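PDB 3HV0: tryptophanyl-tRNA synthetase from Cryptosporidium parvum Iowa II, which probably attaches L-tryptophan to its cognate tRNA at the expense of ATP, as a class I aminoacyl-tRNA synthetase. Local coordinates for residues 174-177 against 178-181; 189-192 against 193-196; 368-371 against 372-375. All blocks are in the same frame, centred on the assembly; numbering follows the deposited sequence.

Overall arrangement
The chain is the C-terminal, synthetase part of a longer protein. Each of the three contacts is the N-terminal cap of a helix outside the central mixed sheet, and they follow in series along the chain. Contact 1 starts helix 177-184 and contact 2 the next one, helix 192-202; their centres lie about 12 Å apart, and Phe195 of contact 2 packs on contact 1. Both belong to the class I synthetase (W and Y) part and touch the second subunit, so this helical pair builds part of the dimer interface. Contact 3 opens helix 371-378 near the C-terminus, its centre about 40 Å from that of contact 1 and 35 Å from that of contact 2, untouched by the other subunit.

Contact 1: residues 174-177 against 178-181; sequences KISC and SQIK
Ser176 and Ile180 are joined at the start of helix 177-184 by a backbone bond from Ile180 N to Ser176 O, and the neighbouring bond, Lys181 N to Cys177 O (3.1 Å), continues the same turn. Ser176 is the N-cap and makes a capping box with Gln179. Its OG sits between its own N and carbonyl carbon (chi1 72°), which turns it back over the first turn to accept from Gln179 N at 2.7 Å. In return, Gln179 bends at chi2 and brings OE1 to Ser176 N, 3.1 Å away in a nearly straight bond (174° at the hydrogen), although the donor stands above the carbonyl plane of the amide. Two reciprocal bonds thus tie the cap residue to the helix. Ser178 OG, 2.7 Å from Ser176 OG, has a weak hydrogen bond to Asp188 O of the second subunit. Ile175 CG2 touches Gln179 CB at 3.7 Å. The aliphatic chain of Lys181 passes near Cys177 SG, while its NZ forms salt bridges with Asp188 of its own chain and Asp188 of the second subunit. The cap joins helix 157-174 to helix 177-184, with Cys177, Ile180 and Lys181 packed on Phe195 of helix 192-202.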
ATOM      1  N   LYS A 174      10.030   8.490  -5.179  1.00 26.15           N
ATOM      2  CA  LYS A 174      11.300   8.660  -5.875  1.00 26.44           C
ATOM      3  C   LYS A 174      11.395   7.900  -7.207  1.00 26.58           C
ATOM      4  O   LYS A 174      12.371   8.087  -7.933  1.00 27.15           O
ATOM      5  CB  LYS A 174      12.460   8.224  -4.973  1.00 26.32           C
ATOM      6  CG  LYS A 174      12.653   9.077  -3.744  1.00 26.82           C
ATOM      7  CD  LYS A 174      13.132  10.473  -4.099  1.00 28.38           C
ATOM      8  CE  LYS A 174      13.341  11.343  -2.870  1.00 28.99           C
ATOM      9  NZ  LYS A 174      13.899  12.660  -3.265  1.00 31.45           N
ATOM     10  N   ILE A 175      10.419   7.053  -7.529  1.00 26.34           N
ATOM     11  CA  ILE A 175      10.445   6.325  -8.805  1.00 26.31           C
ATOM     12  C   ILE A 175       9.315   6.733  -9.753  1.00 25.87           C
ATOM     13  O   ILE A 175       8.162   6.772  -9.368  1.00 25.59           O
ATOM     14  CB  ILE A 175      10.382   4.801  -8.608  1.00 26.57           C
ATOM     15  CG1 ILE A 175      11.701   4.276  -8.049  1.00 27.52           C
ATOM     16  CG2 ILE A 175      10.157   4.097  -9.932  1.00 26.19           C
ATOM     17  CD1 ILE A 175      11.722   4.122  -6.569  1.00 29.01           C
ATOM     18  N   SER A 176       9.669   7.014 -11.000  1.00 25.58           N
ATOM     19  CA  SER A 176       8.683   7.324 -12.020  1.00 25.73           C
ATOM     20  C   SER A 176       7.981   6.052 -12.469  1.00 25.79           C
ATOM     21  O   SER A 176       8.537   4.964 -12.386  1.00 25.69           O
ATOM     22  CB  SER A 176       9.341   7.995 -13.223  1.00 25.73           C
ATOM     23  OG  SER A 176      10.108   7.060 -13.958  1.00 25.36           O
ATOM     24  N   CYS A 177       6.752   6.203 -12.941  1.00 26.03           N
ATOM     25  CA  CYS A 177       6.029   5.106 -13.561  1.00 26.39           C
ATOM     26  C   CYS A 177       6.828   4.559 -14.737  1.00 26.40           C
ATOM     27  O   CYS A 177       6.878   3.359 -14.950  1.00 26.67           O
ATOM     28  CB  CYS A 177       4.648   5.583 -14.021  1.00 26.63           C
ATOM     29  SG  CYS A 177       3.850   4.551 -15.279  1.00 27.99           S
ATOM     30  N   SER A 178       7.459   5.452 -15.493  1.00 26.66           N
ATOM     31  CA  SER A 178       8.271   5.061 -16.639  1.00 26.59           C
ATOM     32  C   SER A 178       9.491   4.250 -16.216  1.00 26.49           C
ATOM     33  O   SER A 178       9.923   3.373 -16.948  1.00 26.73           O
ATOM     34  CB  SER A 178       8.715   6.291 -17.425  1.00 26.75           C
ATOM     35  OG  SER A 178       9.506   7.149 -16.626  1.00 27.37           O
ATOM     36  N   GLN A 179      10.057   4.554 -15.049  1.00 26.22           N
ATOM     37  CA  GLN A 179      11.162   3.765 -14.510  1.00 26.14           C
ATOM     38  C   GLN A 179      10.719   2.329 -14.176  1.00 26.25           C
ATOM     39  O   GLN A 179      11.465   1.380 -14.409  1.00 26.22           O
ATOM     40  CB  GLN A 179      11.763   4.420 -13.264  1.00 26.25           C
ATOM     41  CG  GLN A 179      13.083   5.140 -13.494  1.00 26.45           C
ATOM     42  CD  GLN A 179      13.099   6.541 -12.906  1.00 27.15           C
ATOM     43  OE1 GLN A 179      12.678   6.769 -11.764  1.00 26.67           O
ATOM     44  NE2 GLN A 179      13.574   7.499 -13.698  1.00 29.10           N
ATOM     45  N   ILE A 180       9.512   2.168 -13.644  1.00 26.11           N
ATOM     46  CA  ILE A 180       8.970   0.832 -13.432  1.00 26.32           C
ATOM     47  C   ILE A 180       8.851   0.067 -14.745  1.00 26.24           C
ATOM     48  O   ILE A 180       9.312  -1.063 -14.833  1.00 26.24           O
ATOM     49  CB  ILE A 180       7.584   0.850 -12.751  1.00 26.76           C
ATOM     50  CG1 ILE A 180       7.722   0.703 -11.234  1.00 26.99           C
ATOM     51  CG2 ILE A 180       6.735  -0.335 -13.214  1.00 26.27           C
ATOM     52  CD1 ILE A 180       8.586   1.713 -10.576  1.00 27.67           C
ATOM     53  N   LYS A 181       8.236   0.678 -15.761  1.00 26.30           N
ATOM     54  CA  LYS A 181       8.128   0.037 -17.075  1.00 26.24           C
ATOM     55  C   LYS A 181       9.493  -0.423 -17.561  1.00 26.36           C
ATOM     56  O   LYS A 181       9.667  -1.571 -17.957  1.00 26.45           O
ATOM     57  CB  LYS A 181       7.549   0.987 -18.117  1.00 26.21           C
ATOM     58  CG  LYS A 181       6.072   1.299 -17.974  1.00 26.09           C
ATOM     59  CD  LYS A 181       5.618   2.108 -19.183  1.00 25.74           C
ATOM     60  CE  LYS A 181       4.276   2.764 -18.980  1.00 25.72           C
ATOM     61  NZ  LYS A 181       3.906   3.562 -20.186  1.00 24.57           N
TER

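Contact 2: residues 189-192 against 193-196; sequences SCNV and GKFA
Asn191 caps helix 192-202 through Lys194 N, which bonds to its backbone O and weakly to its OD1. The backbone O of Asn191 accepts from Lys194 N at 3.0 Å, the donor lying above its carbonyl plane; the bond from Lys194 N to Asn191 OD1 is 3.3 Å long and bent to 131°. OD1 also comes within 2.9 Å of Gly193 N, so the amide oxygen faces the first turn of the helix. It is a chi1 of 80° that folds the amide of Asn191 over the helix start. The other end of the amide, ND2, lies against the aliphatic part of Lys194, 3.8 Å from its CE; the two side chains run roughly at right angles. Ala196 N bonds to Val192 O at 3.1 Å, in a first turn that is only weakly bonded.

Beyond the cap, the Phe195 ring lies against the loop residue Cys190. Its CE2 meets Cys190 CB at 4.0 Å, and Cys190 O approaches the ring edge in its plane, so the loop before the helix borders the ring along its rim. Phe186 meets this ring edge-to-face. Asn191 and Val192 pack on Glu172 of the second subunit, and Phe195 on its Cys177. Within the chain the cap lies between helix 177-184, on the Phe195 side, and helix 116-122, where Asn191 and Lys194 lean on Ile121.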
ATOM      1  N   SER A 189      -1.225  -1.476 -20.377  1.00 26.67           N
ATOM      2  CA  SER A 189      -2.313  -2.434 -20.260  1.00 26.79           C
ATOM      3  C   SER A 189      -2.273  -3.208 -18.930  1.00 26.71           C
ATOM      4  O   SER A 189      -3.288  -3.743 -18.497  1.00 26.81           O
ATOM      5  CB  SER A 189      -2.234  -3.417 -21.432  1.00 26.82           C
ATOM      6  OG  SER A 189      -3.400  -4.208 -21.511  1.00 27.80           O
ATOM      7  N   CYS A 190      -1.100  -3.285 -18.305  1.00 26.43           N
ATOM      8  CA  CYS A 190      -0.958  -3.966 -17.031  1.00 26.59           C
ATOM      9  C   CYS A 190      -1.743  -3.256 -15.925  1.00 26.23           C
ATOM     10  O   CYS A 190      -1.884  -2.034 -15.943  1.00 26.05           O
ATOM     11  CB  CYS A 190       0.520  -4.074 -16.632  1.00 26.66           C
ATOM     12  SG  CYS A 190       1.473  -5.142 -17.741  1.00 28.92           S
ATOM     13  N   ASN A 191      -2.236  -4.040 -14.961  1.00 25.92           N
ATOM     14  CA  ASN A 191      -3.042  -3.518 -13.872  1.00 25.22           C
ATOM     15  C   ASN A 191      -2.132  -2.746 -12.921  1.00 25.13           C
ATOM     16  O   ASN A 191      -0.955  -3.069 -12.798  1.00 24.96           O
ATOM     17  CB  ASN A 191      -3.871  -4.634 -13.185  1.00 25.03           C
ATOM     18  CG  ASN A 191      -3.086  -5.456 -12.192  1.00 24.49           C
ATOM     19  OD1 ASN A 191      -2.685  -4.976 -11.137  1.00 24.22           O
ATOM     20  ND2 ASN A 191      -2.927  -6.715 -12.493  1.00 23.71           N
ATOM     21  N   VAL A 192      -2.679  -1.706 -12.293  1.00 24.95           N
ATOM     22  CA  VAL A 192      -1.890  -0.769 -11.497  1.00 24.71           C
ATOM     23  C   VAL A 192      -1.286  -1.408 -10.245  1.00 24.99           C
ATOM     24  O   VAL A 192      -0.291  -0.915  -9.721  1.00 24.54           O
ATOM     25  CB  VAL A 192      -2.710   0.491 -11.113  1.00 24.83           C
ATOM     26  CG1 VAL A 192      -3.779   0.160 -10.092  1.00 24.12           C
ATOM     27  CG2 VAL A 192      -1.799   1.601 -10.622  1.00 24.76           C
ATOM     28  N   GLY A 193      -1.886  -2.498  -9.778  1.00 25.03           N
ATOM     29  CA  GLY A 193      -1.291  -3.302  -8.729  1.00 25.21           C
ATOM     30  C   GLY A 193       0.121  -3.780  -9.033  1.00 25.47           C
ATOM     31  O   GLY A 193       0.971  -3.877  -8.127  1.00 25.35           O
ATOM     32  N   LYS A 194       0.384  -4.087 -10.302  1.00 25.67           N
ATOM     33  CA  LYS A 194       1.712  -4.566 -10.709  1.00 25.88           C
ATOM     34  C   LYS A 194       2.752  -3.457 -10.577  1.00 25.90           C
ATOM     35  O   LYS A 194       3.885  -3.687 -10.141  1.00 25.72           O
ATOM     36  CB  LYS A 194       1.674  -5.117 -12.144  1.00 26.13           C
ATOM     37  CG  LYS A 194       0.851  -6.421 -12.273  1.00 26.04           C
ATOM     38  CD  LYS A 194       0.917  -7.038 -13.666  1.00 26.33           C
ATOM     39  CE  LYS A 194       0.222  -8.394 -13.723  1.00 26.37           C
ATOM     40  NZ  LYS A 194      -0.313  -8.704 -15.091  1.00 26.78           N
ATOM     41  N   PHE A 195       2.351  -2.241 -10.939  1.00 26.13           N
ATOM     42  CA  PHE A 195       3.207  -1.068 -10.751  1.00 26.16           C
ATOM     43  C   PHE A 195       3.483  -0.759  -9.281  1.00 26.23           C
ATOM     44  O   PHE A 195       4.583  -0.304  -8.955  1.00 26.43           O
ATOM     45  CB  PHE A 195       2.593   0.151 -11.429  1.00 26.01           C
ATOM     46  CG  PHE A 195       2.618   0.073 -12.914  1.00 25.58           C
ATOM     47  CD1 PHE A 195       3.676   0.605 -13.618  1.00 24.52           C
ATOM     48  CD2 PHE A 195       1.596  -0.555 -13.612  1.00 25.47           C
ATOM     49  CE1 PHE A 195       3.714   0.523 -14.992  1.00 24.86           C
ATOM     50  CE2 PHE A 195       1.628  -0.642 -14.979  1.00 24.87           C
ATOM     51  CZ  PHE A 195       2.684  -0.097 -15.675  1.00 25.01           C
ATOM     52  N   ALA A 196       2.503  -1.013  -8.403  1.00 26.25           N
ATOM     53  CA  ALA A 196       2.610  -0.643  -6.972  1.00 26.63           C
ATOM     54  C   ALA A 196       3.397  -1.625  -6.090  1.00 26.72           C
ATOM     55  O   ALA A 196       3.736  -1.265  -4.964  1.00 27.56           O
ATOM     56  CB  ALA A 196       1.228  -0.426  -6.363  1.00 26.18           C
TER

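Contact 3: residues 368-371 against 372-375; sequences AIND and DVIA
An asparagine N-cap starts helix 371-378, just after the long helix 344-367, and Asn370 accepts helix N-H groups with both its side-chain and its backbone oxygen. OD1 accepts from Val373 N at 2.9 Å, with the donor almost in line with the side-chain C=O (172° at the oxygen). Rotation about CA-CB to a chi1 of 53° swings OD1 back over the first turn. Asn370 O takes Ile374 N at 3.0 Å in a nearly straight bond and gives Val373 N a second, weak partner. Asp371 O then accepts from Ala375 N at 3.0 Å. Among the side chains, Val373 CG2 approaches Asn370 OD1 at 3.3 Å, while Ile369 CG2 lies 4.2 Å from both Val373 CG1 and Ile374 CG1. Asp371 and Ile374 run side by side, pointing the same way, with OD1 of Asp371 3.9 Å from CD1 of Ile374. Ile369 and Ile374 also pack on helix 128-143, so one side of the cap is apolar. Asp371 and Asp372 place two carboxylates in the first turn, where their negative charge would be expected to interact favourably with the positive end of the helix dipole.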
ATOM      1  N   ALA A 368       6.652 -30.851  13.363  1.00 24.50           N
ATOM      2  CA  ALA A 368       6.910 -30.192  14.647  1.00 24.47           C
ATOM      3  C   ALA A 368       6.531 -28.720  14.645  1.00 24.60           C
ATOM      4  O   ALA A 368       6.905 -27.990  15.551  1.00 24.80           O
ATOM      5  CB  ALA A 368       8.372 -30.333  15.025  1.00 24.32           C
ATOM      6  N   ILE A 369       5.788 -28.282  13.640  1.00 24.80           N
ATOM      7  CA  ILE A 369       5.456 -26.880  13.499  1.00 24.93           C
ATOM      8  C   ILE A 369       3.959 -26.671  13.699  1.00 25.12           C
ATOM      9  O   ILE A 369       3.154 -27.057  12.862  1.00 25.45           O
ATOM     10  CB  ILE A 369       5.894 -26.353  12.115  1.00 25.09           C
ATOM     11  CG1 ILE A 369       7.343 -26.763  11.858  1.00 25.16           C
ATOM     12  CG2 ILE A 369       5.706 -24.843  12.016  1.00 24.24           C
ATOM     13  CD1 ILE A 369       8.009 -25.997  10.773  1.00 26.56           C
ATOM     14  N   ASN A 370       3.610 -26.041  14.817  1.00 25.24           N
ATOM     15  CA  ASN A 370       2.227 -25.698  15.164  1.00 25.33           C
ATOM     16  C   ASN A 370       2.066 -24.171  15.222  1.00 25.23           C
ATOM     17  O   ASN A 370       3.044 -23.443  15.052  1.00 25.17           O
ATOM     18  CB  ASN A 370       1.847 -26.354  16.500  1.00 25.29           C
ATOM     19  CG  ASN A 370       2.832 -26.033  17.608  1.00 25.57           C
ATOM     20  OD1 ASN A 370       3.376 -24.936  17.665  1.00 26.65           O
ATOM     21  ND2 ASN A 370       3.079 -26.995  18.483  1.00 26.33           N
ATOM     22  N   ASP A 371       0.847 -23.691  15.465  1.00 25.13           N
ATOM     23  CA  ASP A 371       0.579 -22.246  15.553  1.00 25.23           C
ATOM     24  C   ASP A 371       1.387 -21.548  16.639  1.00 24.96           C
ATOM     25  O   ASP A 371       1.665 -20.368  16.539  1.00 24.65           O
ATOM     26  CB  ASP A 371      -0.905 -21.973  15.790  1.00 25.44           C
ATOM     27  CG  ASP A 371      -1.751 -22.283  14.585  1.00 26.62           C
ATOM     28  OD1 ASP A 371      -1.195 -22.294  13.472  1.00 29.08           O
ATOM     29  OD2 ASP A 371      -2.970 -22.515  14.750  1.00 27.57           O
ATOM     30  N   ASP A 372       1.779 -22.281  17.669  1.00 25.05           N
ATOM     31  CA  ASP A 372       2.588 -21.701  18.720  1.00 25.31           C
ATOM     32  C   ASP A 372       4.010 -21.439  18.257  1.00 25.16           C
ATOM     33  O   ASP A 372       4.640 -20.471  18.694  1.00 25.24           O
ATOM     34  CB  ASP A 372       2.629 -22.600  19.943  1.00 25.33           C
ATOM     35  CG  ASP A 372       3.044 -21.855  21.173  1.00 26.45           C
ATOM     36  OD1 ASP A 372       2.415 -20.798  21.440  1.00 27.43           O
ATOM     37  OD2 ASP A 372       3.983 -22.319  21.868  1.00 28.42           O
ATOM     38  N   VAL A 373       4.523 -22.323  17.406  1.00 24.85           N
ATOM     39  CA  VAL A 373       5.850 -22.152  16.851  1.00 24.64           C
ATOM     40  C   VAL A 373       5.817 -21.019  15.856  1.00 24.50           C
ATOM     41  O   VAL A 373       6.676 -20.142  15.873  1.00 24.33           O
ATOM     42  CB  VAL A 373       6.350 -23.434  16.185  1.00 24.77           C
ATOM     43  CG1 VAL A 373       7.595 -23.146  15.383  1.00 24.52           C
ATOM     44  CG2 VAL A 373       6.620 -24.501  17.246  1.00 24.56           C
ATOM     45  N   ILE A 374       4.800 -21.024  15.005  1.00 24.66           N
ATOM     46  CA  ILE A 374       4.614 -19.950  14.031  1.00 24.71           C
ATOM     47  C   ILE A 374       4.640 -18.607  14.733  1.00 24.79           C
ATOM     48  O   ILE A 374       5.395 -17.733  14.341  1.00 25.01           O
ATOM     49  CB  ILE A 374       3.312 -20.109  13.252  1.00 24.84           C
ATOM     50  CG1 ILE A 374       3.455 -21.270  12.261  1.00 24.79           C
ATOM     51  CG2 ILE A 374       2.971 -18.822  12.508  1.00 24.35           C
ATOM     52  CD1 ILE A 374       2.165 -21.710  11.620  1.00 25.89           C
ATOM     53  N   ALA A 375       3.842 -18.484  15.795  1.00 24.99           N
ATOM     54  CA  ALA A 375       3.740 -17.274  16.632  1.00 24.64           C
ATOM     55  C   ALA A 375       5.080 -16.711  17.054  1.00 24.89           C
ATOM     56  O   ALA A 375       5.260 -15.501  17.043  1.00 25.39           O
ATOM     57  CB  ALA A 375       2.877 -17.546  17.859  1.00 24.29           C
TER